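Local coordinates for protein F420-reducing hydrogenase, subunit beta (Methanothermobacter marburgensis, PDB 4OMF) that probably carries electrons from an iron-sulfur cluster to FAD for reduction of coenzyme F420, as the beta subunit of an F420-reducing hydrogenase, at residues R17-L22 with I28-L33; M83-A88 with E95-V100; D214-V219 with L238-P243. All coordinates share one frame; numbering follows the deposited sequence.

Contact 1. Residues R17-L22 with I28-L33; sequences REIQKL and IVTGLL. With FAD (flavin-adenine dinucleotide), chain R.
Ile19 of helix 17-22 packs against Thr30 and Gly31 in the first turn of helix 28-39, whose N-terminal end binds the diphosphate of FAD. From CB of Ile19 the two branches part. Ile19 CG2 comes alongside the methine of Thr30, 4.2 Å from Thr30 CB. Ile19 CG1, set anti to the carbonyl carbon (chi1 -69°), runs past the Thr30 methyl, 4.1 Å from Thr30 CG2. Ile19 CD1 continues the extended chain, 3.9 Å from Thr30 CG2 and 3.7 Å from Gly31 CA. The Ile19 and Thr30 side chains run antiparallel, each passing alongside the other, and the methyl reaches the helix backbone where no side chain stands. Lys69 of helix 65-70 and Ser14 also touch Ile19, and the contact is buried. Beyond it, backbone amides grip both phosphates: Val29 N donates to O1P of FAD over 3.2 Å in a fairly straight bond (162°), while Ile28 N makes a weak, bent bond to the same oxygen. A helix start of this kind probably favours the anionic diphosphate. The other phosphate offers O2A to Thr30 twice, through Thr30 N at 3.2 Å and through the hydroxyl, Thr30 OG1 to FAD O2A spanning 2.6 Å.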
loop_
_atom_site.group_PDB
_atom_site.type_symbol
_atom_site.label_atom_id
_atom_site.label_comp_id
_atom_site.label_asym_id
_atom_site.label_seq_id
_atom_site.Cartn_x
_atom_site.Cartn_y
_atom_site.Cartn_z
ATOM N N ARG C 17 5.096 46.169 -21.670
ATOM C CA ARG C 17 4.298 46.783 -20.629
ATOM C C ARG C 17 3.245 45.834 -20.043
ATOM O O ARG C 17 2.951 45.906 -18.855
ATOM C CB ARG C 17 3.638 48.055 -21.158
ATOM C CG ARG C 17 4.636 49.186 -21.375
ATOM C CD ARG C 17 3.958 50.545 -21.316
ATOM N NE ARG C 17 4.032 51.266 -22.585
ATOM C CZ ARG C 17 3.118 51.189 -23.552
ATOM N NH1 ARG C 17 2.048 50.410 -23.407
ATOM N NH2 ARG C 17 3.275 51.889 -24.670
ATOM N N GLU C 18 2.677 44.948 -20.850
ATOM C CA GLU C 18 1.755 43.960 -20.285
ATOM C C GLU C 18 2.482 43.075 -19.273
ATOM O O GLU C 18 1.954 42.777 -18.197
ATOM C CB GLU C 18 1.120 43.089 -21.374
ATOM C CG GLU C 18 0.197 43.826 -22.334
ATOM C CD GLU C 18 -0.557 42.868 -23.255
ATOM O OE1 GLU C 18 -0.572 41.648 -22.956
ATOM O OE2 GLU C 18 -1.128 43.330 -24.272
ATOM N N ILE C 19 3.699 42.664 -19.609
ATOM C CA ILE C 19 4.440 41.777 -18.725
ATOM C C ILE C 19 4.875 42.557 -17.486
ATOM O O ILE C 19 4.806 42.044 -16.375
ATOM C CB ILE C 19 5.640 41.142 -19.452
ATOM C CG1 ILE C 19 5.118 40.165 -20.510
ATOM C CG2 ILE C 19 6.556 40.412 -18.473
ATOM C CD1 ILE C 19 6.204 39.385 -21.276
ATOM N N GLN C 20 5.274 43.812 -17.677
ATOM C CA GLN C 20 5.646 44.669 -16.548
ATOM C C GLN C 20 4.525 44.764 -15.510
ATOM O O GLN C 20 4.772 44.684 -14.310
ATOM C CB GLN C 20 6.011 46.069 -17.035
ATOM C CG GLN C 20 7.282 46.122 -17.894
ATOM C CD GLN C 20 7.659 47.538 -18.307
ATOM O OE1 GLN C 20 6.868 48.475 -18.165
ATOM N NE2 GLN C 20 8.873 47.698 -18.823
ATOM N N LYS C 21 3.293 44.904 -15.982
ATOM C CA LYS C 21 2.135 45.010 -15.093
ATOM C C LYS C 21 1.880 43.745 -14.269
ATOM O O LYS C 21 1.380 43.821 -13.143
ATOM C CB LYS C 21 0.876 45.333 -15.896
ATOM C CG LYS C 21 0.843 46.719 -16.516
ATOM C CD LYS C 21 0.331 47.767 -15.541
ATOM C CE LYS C 21 -0.138 49.022 -16.271
ATOM N NZ LYS C 21 0.931 49.616 -17.131
ATOM N N LEU C 22 2.218 42.584 -14.825
ATOM C CA LEU C 22 1.845 41.314 -14.211
ATOM C C LEU C 22 2.969 40.692 -13.390
ATOM O O LEU C 22 2.725 39.888 -12.485
ATOM C CB LEU C 22 1.400 40.322 -15.292
ATOM C CG LEU C 22 0.131 40.714 -16.065
ATOM C CD1 LEU C 22 -0.007 39.852 -17.316
ATOM C CD2 LEU C 22 -1.104 40.572 -15.182
ATOM N N ILE C 28 11.334 38.581 -16.015
ATOM C CA ILE C 28 12.327 37.825 -16.752
ATOM C C ILE C 28 11.787 36.443 -17.117
ATOM O O ILE C 28 11.988 35.963 -18.233
ATOM C CB ILE C 28 13.630 37.678 -15.939
ATOM C CG1 ILE C 28 14.124 39.041 -15.456
ATOM C CG2 ILE C 28 14.701 36.945 -16.751
ATOM C CD1 ILE C 28 14.338 40.092 -16.548
ATOM N N VAL C 29 11.093 35.797 -16.188
ATOM C CA VAL C 29 10.616 34.459 -16.476
ATOM C C VAL C 29 9.556 34.490 -17.559
ATOM O O VAL C 29 9.665 33.775 -18.561
ATOM C CB VAL C 29 10.042 33.767 -15.237
ATOM C CG1 VAL C 29 9.575 32.346 -15.610
ATOM C CG2 VAL C 29 11.111 33.725 -14.152
ATOM N N THR C 30 8.543 35.323 -17.372
ATOM C CA THR C 30 7.452 35.375 -18.350
ATOM C C THR C 30 7.958 35.867 -19.723
ATOM O O THR C 30 7.615 35.306 -20.764
ATOM C CB THR C 30 6.299 36.283 -17.867
ATOM O OG1 THR C 30 5.729 35.740 -16.663
ATOM C CG2 THR C 30 5.219 36.390 -18.945
ATOM N N GLY C 31 8.775 36.913 -19.712
ATOM C CA GLY C 31 9.357 37.460 -20.926
ATOM C C GLY C 31 10.236 36.468 -21.677
ATOM O O GLY C 31 10.179 36.374 -22.904
ATOM N N LEU C 32 11.046 35.711 -20.955
ATOM C CA LEU C 32 11.970 34.803 -21.619
ATOM C C LEU C 32 11.275 33.556 -22.156
ATOM O O LEU C 32 11.571 33.111 -23.277
ATOM C CB LEU C 32 13.092 34.400 -20.673
ATOM C CG LEU C 32 14.299 33.736 -21.331
ATOM C CD1 LEU C 32 14.934 34.633 -22.395
ATOM C CD2 LEU C 32 15.295 33.380 -20.240
ATOM N N LEU C 33 10.333 33.010 -21.387
ATOM C CA LEU C 33 9.555 31.866 -21.851
ATOM C C LEU C 33 8.702 32.285 -23.036
ATOM O O LEU C 33 8.527 31.528 -23.996
ATOM C CB LEU C 33 8.666 31.292 -20.731
ATOM C CG LEU C 33 9.453 30.597 -19.609
ATOM C CD1 LEU C 33 8.511 30.213 -18.460
ATOM C CD2 LEU C 33 10.205 29.394 -20.130
HETATM P PA FAD R . 7.287 36.575 -13.541
HETATM O O1A FAD R . 6.510 37.239 -12.433
HETATM O O2A FAD R . 7.248 37.040 -14.967
HETATM O O5B FAD R . 6.878 35.036 -13.544
HETATM C C5B FAD R . 7.034 34.351 -12.293
HETATM C C4B FAD R . 7.170 32.859 -12.601
HETATM O O4B FAD R . 7.389 32.148 -11.382
HETATM C C3B FAD R . 5.885 32.331 -13.226
HETATM O O3B FAD R . 6.149 31.563 -14.410
HETATM C C2B FAD R . 5.320 31.425 -12.141
HETATM O O2B FAD R . 4.653 30.293 -12.719
HETATM C C1B FAD R . 6.544 31.009 -11.347
HETATM N N9A FAD R . 6.166 30.700 -9.957
HETATM C C8A FAD R . 5.478 31.508 -9.131
HETATM N N7A FAD R . 5.313 30.925 -7.920
HETATM C C5A FAD R . 5.922 29.708 -7.989
HETATM C C6A FAD R . 6.104 28.566 -7.064
HETATM N N6A FAD R . 5.593 28.585 -5.805
HETATM N N1A FAD R . 6.799 27.513 -7.525
HETATM C C2A FAD R . 7.286 27.451 -8.783
HETATM N N3A FAD R . 7.148 28.447 -9.689
HETATM C C4A FAD R . 6.482 29.574 -9.333
HETATM N N1 FAD R . 13.539 35.853 -5.221
HETATM C C2 FAD R . 14.711 36.273 -4.598
HETATM O O2 FAD R . 15.338 37.235 -5.083
HETATM N N3 FAD R . 15.121 35.639 -3.432
HETATM C C4 FAD R . 14.413 34.573 -2.917
HETATM O O4 FAD R . 14.840 34.006 -1.886
HETATM C C4X FAD R . 12.984 34.598 -3.127
HETATM N N5 FAD R . 12.227 33.505 -2.463
HETATM C C5X FAD R . 11.381 32.759 -3.403
HETATM C C6 FAD R . 10.690 31.676 -2.834
HETATM C C7 FAD R . 9.691 31.023 -3.567
HETATM C C7M FAD R . 8.946 29.840 -2.965
HETATM C C8 FAD R . 9.397 31.486 -4.848
HETATM C C8M FAD R . 8.335 30.870 -5.739
HETATM C C9 FAD R . 10.076 32.584 -5.419
HETATM C C9A FAD R . 11.015 33.290 -4.659
HETATM N N10 FAD R . 11.774 34.329 -5.258
HETATM C C10 FAD R . 12.653 35.083 -4.502
HETATM C "C1'" FAD R . 11.736 34.637 -6.701
HETATM C "C2'" FAD R . 10.782 35.739 -7.079
HETATM O "O2'" FAD R . 9.836 36.017 -6.152
HETATM C "C3'" FAD R . 10.391 35.677 -8.368
HETATM O "O3'" FAD R . 9.530 34.663 -8.629
HETATM C "C4'" FAD R . 11.468 35.872 -9.422
HETATM O "O4'" FAD R . 12.226 37.081 -9.203
HETATM C "C5'" FAD R . 10.865 35.866 -10.830
HETATM O "O5'" FAD R . 10.213 37.103 -11.077
HETATM P P FAD R . 9.870 37.576 -12.567
HETATM O O1P FAD R . 11.140 37.420 -13.374
HETATM O O2P FAD R . 9.216 38.926 -12.529
HETATM O O3P FAD R . 8.833 36.426 -13.068
#

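Contact 2. Residues M83-A88 with E95-V100; sequences MMLKKA and EKLGTV
A short, weakly bonded helix about 85-88 laid on the central mixed sheet forms this contact: Leu85 and Ala88 of 83-88 meet Leu97 and Thr99 of strand 97-101, an inner strand running between 44-51 and 126-132. Leu97 is the main partner. Its CG stands anti to the backbone N (chi1 -174°), which carries both methyls out towards the helix, and they divide their contacts. CD2 of Leu97 meets CD2 of Leu85 at 3.6 Å, the two side chains crossing at a slant, and also lies 3.9 Å from the carbonyl oxygen Leu85 O. CD1 of Leu97 rests 3.9 Å from Ala88 CB, one helical turn further on. Leu85 CD2 serves a second residue, approaching Thr99 CB to 4.0 Å nearly at a right angle. Thr99 OG1 is hydrogen-bonded to Val46 O on the neighbouring strand 44-51, so the hydroxyl is satisfied within the sheet while CB faces the leucine. Ile109 of helix 103-114 touches both Leu85 and Thr99, and an apolar side chain of one neighbouring protein chain also reaches Leu85. Lys86, Lys87 and Glu95 do not touch across the contact; with a second neighbouring protein chain the two lysines form salt bridges to acidic side chains and Glu95 one to a basic side chain. With no hydrogen bond between the two segments, the helix meets the strand through apolar carbon contacts alone, three of the four residues offering methyls and Thr99 its CB, and the one polar side chain among them has its partner elsewhere.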
loop_
_atom_site.group_PDB
_atom_site.type_symbol
_atom_site.label_atom_id
_atom_site.label_comp_id
_atom_site.label_asym_id
_atom_site.label_seq_id
_atom_site.Cartn_x
_atom_site.Cartn_y
_atom_site.Cartn_z
ATOM N N MET C 83 6.332 17.835 -11.461
ATOM C CA MET C 83 5.333 16.772 -11.678
ATOM C C MET C 83 4.703 16.776 -13.081
ATOM O O MET C 83 4.190 15.752 -13.525
ATOM C CB MET C 83 4.216 16.863 -10.627
ATOM C CG MET C 83 3.197 17.967 -10.877
ATOM S SD MET C 83 2.026 18.179 -9.480
ATOM C CE MET C 83 1.303 16.535 -9.550
ATOM N N MET C 84 4.707 17.917 -13.774
ATOM C CA MET C 84 4.018 17.989 -15.067
ATOM C C MET C 84 4.934 17.832 -16.288
ATOM O O MET C 84 4.453 17.821 -17.411
ATOM C CB MET C 84 3.265 19.321 -15.195
ATOM C CG MET C 84 2.160 19.506 -14.165
ATOM S SD MET C 84 0.830 18.333 -14.459
ATOM C CE MET C 84 0.430 18.767 -16.155
ATOM N N LEU C 85 6.241 17.734 -16.064
ATOM C CA LEU C 85 7.196 17.642 -17.172
ATOM C C LEU C 85 6.947 16.429 -18.062
ATOM O O LEU C 85 7.069 16.528 -19.281
ATOM C CB LEU C 85 8.638 17.608 -16.648
ATOM C CG LEU C 85 9.120 18.883 -15.953
ATOM C CD1 LEU C 85 10.558 18.670 -15.492
ATOM C CD2 LEU C 85 9.037 20.122 -16.848
ATOM N N LYS C 86 6.591 15.279 -17.493
ATOM C CA LYS C 86 6.404 14.140 -18.401
ATOM C C LYS C 86 5.070 14.228 -19.148
ATOM O O LYS C 86 5.046 13.928 -20.337
ATOM C CB LYS C 86 6.507 12.776 -17.714
ATOM C CG LYS C 86 6.589 11.629 -18.796
ATOM C CD LYS C 86 6.283 10.263 -18.242
ATOM C CE LYS C 86 7.372 9.826 -17.294
ATOM N NZ LYS C 86 6.904 8.689 -16.445
ATOM N N LYS C 87 3.986 14.632 -18.491
ATOM C CA LYS C 87 2.729 14.853 -19.207
ATOM C C LYS C 87 2.968 15.792 -20.419
ATOM O O LYS C 87 2.390 15.627 -21.507
ATOM C CB LYS C 87 1.666 15.449 -18.281
ATOM C CG LYS C 87 0.294 15.586 -18.928
ATOM C CD LYS C 87 -0.486 14.273 -18.871
ATOM C CE LYS C 87 -1.788 14.311 -19.694
ATOM N NZ LYS C 87 -2.605 15.528 -19.456
ATOM N N ALA C 88 3.821 16.783 -20.213
ATOM C CA ALA C 88 4.065 17.785 -21.242
ATOM C C ALA C 88 4.651 17.164 -22.503
ATOM O O ALA C 88 4.330 17.599 -23.602
ATOM C CB ALA C 88 4.983 18.891 -20.696
ATOM N N GLU C 95 8.135 18.541 -27.846
ATOM C CA GLU C 95 9.480 17.975 -27.974
ATOM C C GLU C 95 10.570 18.976 -27.603
ATOM O O GLU C 95 11.750 18.613 -27.509
ATOM C CB GLU C 95 9.709 17.448 -29.393
ATOM C CG GLU C 95 8.926 16.142 -29.598
ATOM C CD GLU C 95 9.048 15.566 -31.005
ATOM O OE1 GLU C 95 9.395 16.318 -31.947
ATOM O OE2 GLU C 95 8.763 14.353 -31.156
ATOM N N LYS C 96 10.159 20.220 -27.392
ATOM C CA LYS C 96 11.049 21.307 -26.945
ATOM C C LYS C 96 10.414 22.013 -25.757
ATOM O O LYS C 96 9.524 22.842 -25.926
ATOM C CB LYS C 96 11.296 22.317 -28.064
ATOM C CG LYS C 96 12.108 21.797 -29.264
ATOM C CD LYS C 96 11.868 22.709 -30.497
ATOM C CE LYS C 96 13.021 22.668 -31.479
ATOM N NZ LYS C 96 13.339 21.270 -31.882
ATOM N N LEU C 97 10.868 21.678 -24.559
ATOM C CA LEU C 97 10.161 22.080 -23.362
ATOM C C LEU C 97 10.910 23.139 -22.560
ATOM O O LEU C 97 12.134 23.063 -22.399
ATOM C CB LEU C 97 9.909 20.847 -22.481
ATOM C CG LEU C 97 9.050 21.044 -21.225
ATOM C CD1 LEU C 97 7.687 21.592 -21.606
ATOM C CD2 LEU C 97 8.914 19.722 -20.466
ATOM N N GLY C 98 10.166 24.099 -22.022
ATOM C CA GLY C 98 10.712 25.044 -21.062
ATOM C C GLY C 98 10.098 24.826 -19.686
ATOM O O GLY C 98 9.046 24.192 -19.556
ATOM N N THR C 99 10.745 25.346 -18.638
ATOM C CA THR C 99 10.077 25.345 -17.343
ATOM C C THR C 99 10.704 26.382 -16.437
ATOM O O THR C 99 11.805 26.869 -16.703
ATOM C CB THR C 99 10.137 23.951 -16.648
ATOM O OG1 THR C 99 9.267 23.958 -15.502
ATOM C CG2 THR C 99 11.564 23.619 -16.220
ATOM N N VAL C 100 9.988 26.729 -15.381
ATOM C CA VAL C 100 10.545 27.565 -14.335
ATOM C C VAL C 100 10.605 26.711 -13.076
ATOM O O VAL C 100 9.705 25.885 -12.838
ATOM C CB VAL C 100 9.699 28.842 -14.111
ATOM C CG1 VAL C 100 8.246 28.484 -13.865
ATOM C CG2 VAL C 100 10.286 29.706 -12.963
#

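Contact 3. Residues D214-V219 with L238-P243; sequences DGWSTV and LFETKP
Two residues along from Trp216, which meets Glu240 and Lys242, the hydroxyl oxygen Thr218 OG1 is hydrogen-bonded to Val210 O and Ser212 OG, tying strand 217-221 to the preceding loop; it takes no part in the contact itself, which is made by the indole. With CG anti to the carbonyl carbon (chi1 -70°), Trp216 sends its six-membered ring towards strand 239-243. Glu240 comes to the ring edge: its CD is 3.5 Å from Trp216 CH2, with OE2 in the ring plane and the carboxylate turned 70° to the indole. Nearer the backbone, Trp216 CZ3 stands 3.7 Å from Glu240 O. Lys242, extended beyond CG, crosses the ring at about a right angle. Its CD passes over one face, CE comes to 3.6 Å from Trp216 CH2, and NZ ends 4.0 Å from Trp216 CZ2. Were the indole cut back to an alanine, a gap would probably open between this loop residue and the Glu240 and Lys242 side chains, leaving Lys242 CD without the ring face beneath it. The indole bridges across strand 8-14, which separates the two strands in the sheet, and it touches Ser11 and Arg13 there. Strands 217-221 and 239-243 run parallel, joined through helix 224-235 in a beta-alpha-beta crossover; Phe239 packs against that helix and Ile28 of helix 28-39, while strand 239-243 is the outermost of the sheet within this chain.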
loop_
_atom_site.group_PDB
_atom_site.type_symbol
_atom_site.label_atom_id
_atom_site.label_comp_id
_atom_site.label_asym_id
_atom_site.label_seq_id
_atom_site.Cartn_x
_atom_site.Cartn_y
_atom_site.Cartn_z
ATOM N N ASP C 214 13.474 47.832 -7.318
ATOM C CA ASP C 214 12.105 47.377 -7.542
ATOM C C ASP C 214 11.727 47.397 -9.020
ATOM O O ASP C 214 11.952 48.384 -9.713
ATOM C CB ASP C 214 11.124 48.239 -6.743
ATOM C CG ASP C 214 11.171 47.941 -5.254
ATOM O OD1 ASP C 214 11.164 46.747 -4.890
ATOM O OD2 ASP C 214 11.227 48.898 -4.453
ATOM N N GLY C 215 11.167 46.294 -9.501
ATOM C CA GLY C 215 10.724 46.219 -10.884
ATOM C C GLY C 215 11.827 45.755 -11.812
ATOM O O GLY C 215 11.647 45.678 -13.035
ATOM N N TRP C 216 12.978 45.450 -11.228
ATOM C CA TRP C 216 14.116 44.922 -11.977
ATOM C C TRP C 216 14.542 43.600 -11.379
ATOM O O TRP C 216 14.166 43.265 -10.241
ATOM C CB TRP C 216 15.292 45.897 -11.956
ATOM C CG TRP C 216 15.064 47.137 -12.745
ATOM C CD1 TRP C 216 14.284 48.202 -12.394
ATOM C CD2 TRP C 216 15.633 47.452 -14.021
ATOM N NE1 TRP C 216 14.331 49.163 -13.376
ATOM C CE2 TRP C 216 15.153 48.728 -14.386
ATOM C CE3 TRP C 216 16.499 46.778 -14.894
ATOM C CZ2 TRP C 216 15.515 49.347 -15.584
ATOM C CZ3 TRP C 216 16.855 47.396 -16.088
ATOM C CH2 TRP C 216 16.361 48.669 -16.419
ATOM N N SER C 217 15.317 42.842 -12.146
ATOM C CA SER C 217 15.766 41.509 -11.715
ATOM C C SER C 217 17.260 41.328 -11.906
ATOM O O SER C 217 17.828 41.849 -12.863
ATOM C CB SER C 217 15.064 40.404 -12.497
ATOM O OG SER C 217 13.684 40.351 -12.220
ATOM N N THR C 218 17.876 40.542 -11.025
ATOM C CA THR C 218 19.269 40.140 -11.180
ATOM C C THR C 218 19.305 38.818 -11.938
ATOM O O THR C 218 18.749 37.811 -11.483
ATOM C CB THR C 218 19.961 40.008 -9.821
ATOM O OG1 THR C 218 19.837 41.247 -9.104
ATOM C CG2 THR C 218 21.423 39.648 -9.995
ATOM N N VAL C 219 19.929 38.844 -13.117
ATOM C CA VAL C 219 19.872 37.727 -14.066
ATOM C C VAL C 219 21.250 37.111 -14.265
ATOM O O VAL C 219 22.169 37.766 -14.750
ATOM C CB VAL C 219 19.342 38.187 -15.445
ATOM C CG1 VAL C 219 19.268 37.014 -16.420
ATOM C CG2 VAL C 219 17.981 38.847 -15.304
ATOM N N LEU C 238 13.605 42.753 -26.164
ATOM C CA LEU C 238 12.585 42.306 -25.225
ATOM C C LEU C 238 13.005 42.525 -23.771
ATOM O O LEU C 238 12.168 42.451 -22.869
ATOM C CB LEU C 238 12.260 40.840 -25.460
ATOM C CG LEU C 238 11.519 40.507 -26.758
ATOM C CD1 LEU C 238 11.087 39.082 -26.684
ATOM C CD2 LEU C 238 10.314 41.399 -26.964
ATOM N N PHE C 239 14.296 42.780 -23.547
ATOM C CA PHE C 239 14.787 43.178 -22.227
ATOM C C PHE C 239 15.716 44.377 -22.309
ATOM O O PHE C 239 16.460 44.540 -23.279
ATOM C CB PHE C 239 15.534 42.035 -21.525
ATOM C CG PHE C 239 14.686 40.840 -21.231
ATOM C CD1 PHE C 239 14.806 39.689 -21.989
ATOM C CD2 PHE C 239 13.764 40.868 -20.196
ATOM C CE1 PHE C 239 14.020 38.582 -21.723
ATOM C CE2 PHE C 239 12.988 39.766 -19.923
ATOM C CZ PHE C 239 13.111 38.624 -20.695
ATOM N N GLU C 240 15.628 45.223 -21.289
ATOM C CA GLU C 240 16.590 46.287 -21.021
ATOM C C GLU C 240 17.530 45.757 -19.940
ATOM O O GLU C 240 17.069 45.134 -18.982
ATOM C CB GLU C 240 15.866 47.566 -20.556
ATOM C CG GLU C 240 16.741 48.800 -20.348
ATOM C CD GLU C 240 15.988 49.944 -19.649
ATOM O OE1 GLU C 240 14.747 49.833 -19.479
ATOM O OE2 GLU C 240 16.643 50.941 -19.258
ATOM N N THR C 241 18.840 45.969 -20.090
ATOM C CA THR C 241 19.798 45.472 -19.091
ATOM C C THR C 241 20.803 46.534 -18.651
ATOM O O THR C 241 21.125 47.453 -19.406
ATOM C CB THR C 241 20.608 44.242 -19.609
ATOM O OG1 THR C 241 21.550 44.652 -20.613
ATOM C CG2 THR C 241 19.684 43.202 -20.186
ATOM N N LYS C 242 21.295 46.386 -17.424
ATOM C CA LYS C 242 22.381 47.207 -16.885
ATOM C C LYS C 242 23.430 46.284 -16.255
ATOM O O LYS C 242 23.069 45.273 -15.638
ATOM C CB LYS C 242 21.850 48.197 -15.833
ATOM C CG LYS C 242 20.596 48.974 -16.246
ATOM C CD LYS C 242 20.100 49.949 -15.156
ATOM C CE LYS C 242 19.067 50.922 -15.736
ATOM N NZ LYS C 242 18.526 51.891 -14.742
ATOM N N PRO C 243 24.729 46.618 -16.397
ATOM C CA PRO C 243 25.750 45.874 -15.646
ATOM C C PRO C 243 25.414 45.852 -14.156
ATOM O O PRO C 243 25.017 46.880 -13.604
ATOM C CB PRO C 243 27.037 46.669 -15.915
ATOM C CG PRO C 243 26.795 47.318 -17.231
ATOM C CD PRO C 243 25.325 47.662 -17.251
#

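Contacts 1 and 3 are close neighbours, their centres about 11 Å apart. Helix 28-39 joins them: Ile28 CD1 lies 3.7 Å from Phe239 CE2, and Ile28 CG1 lies 3.4 Å from Ser217 CB. Contact 2 sits farther off, its centre about 20 Å from that of contact 1, yet Val29 CG1 reaches Val100 CG2 at 3.8 Å. Contacts 2 and 3 do not meet, with nearest atoms about 11 Å apart, but both reach the same mixed sheet. FAD touches a residue in each: 28-30 bind its diphosphate, whereas Val100 and Ser217 border it from two strands of that sheet.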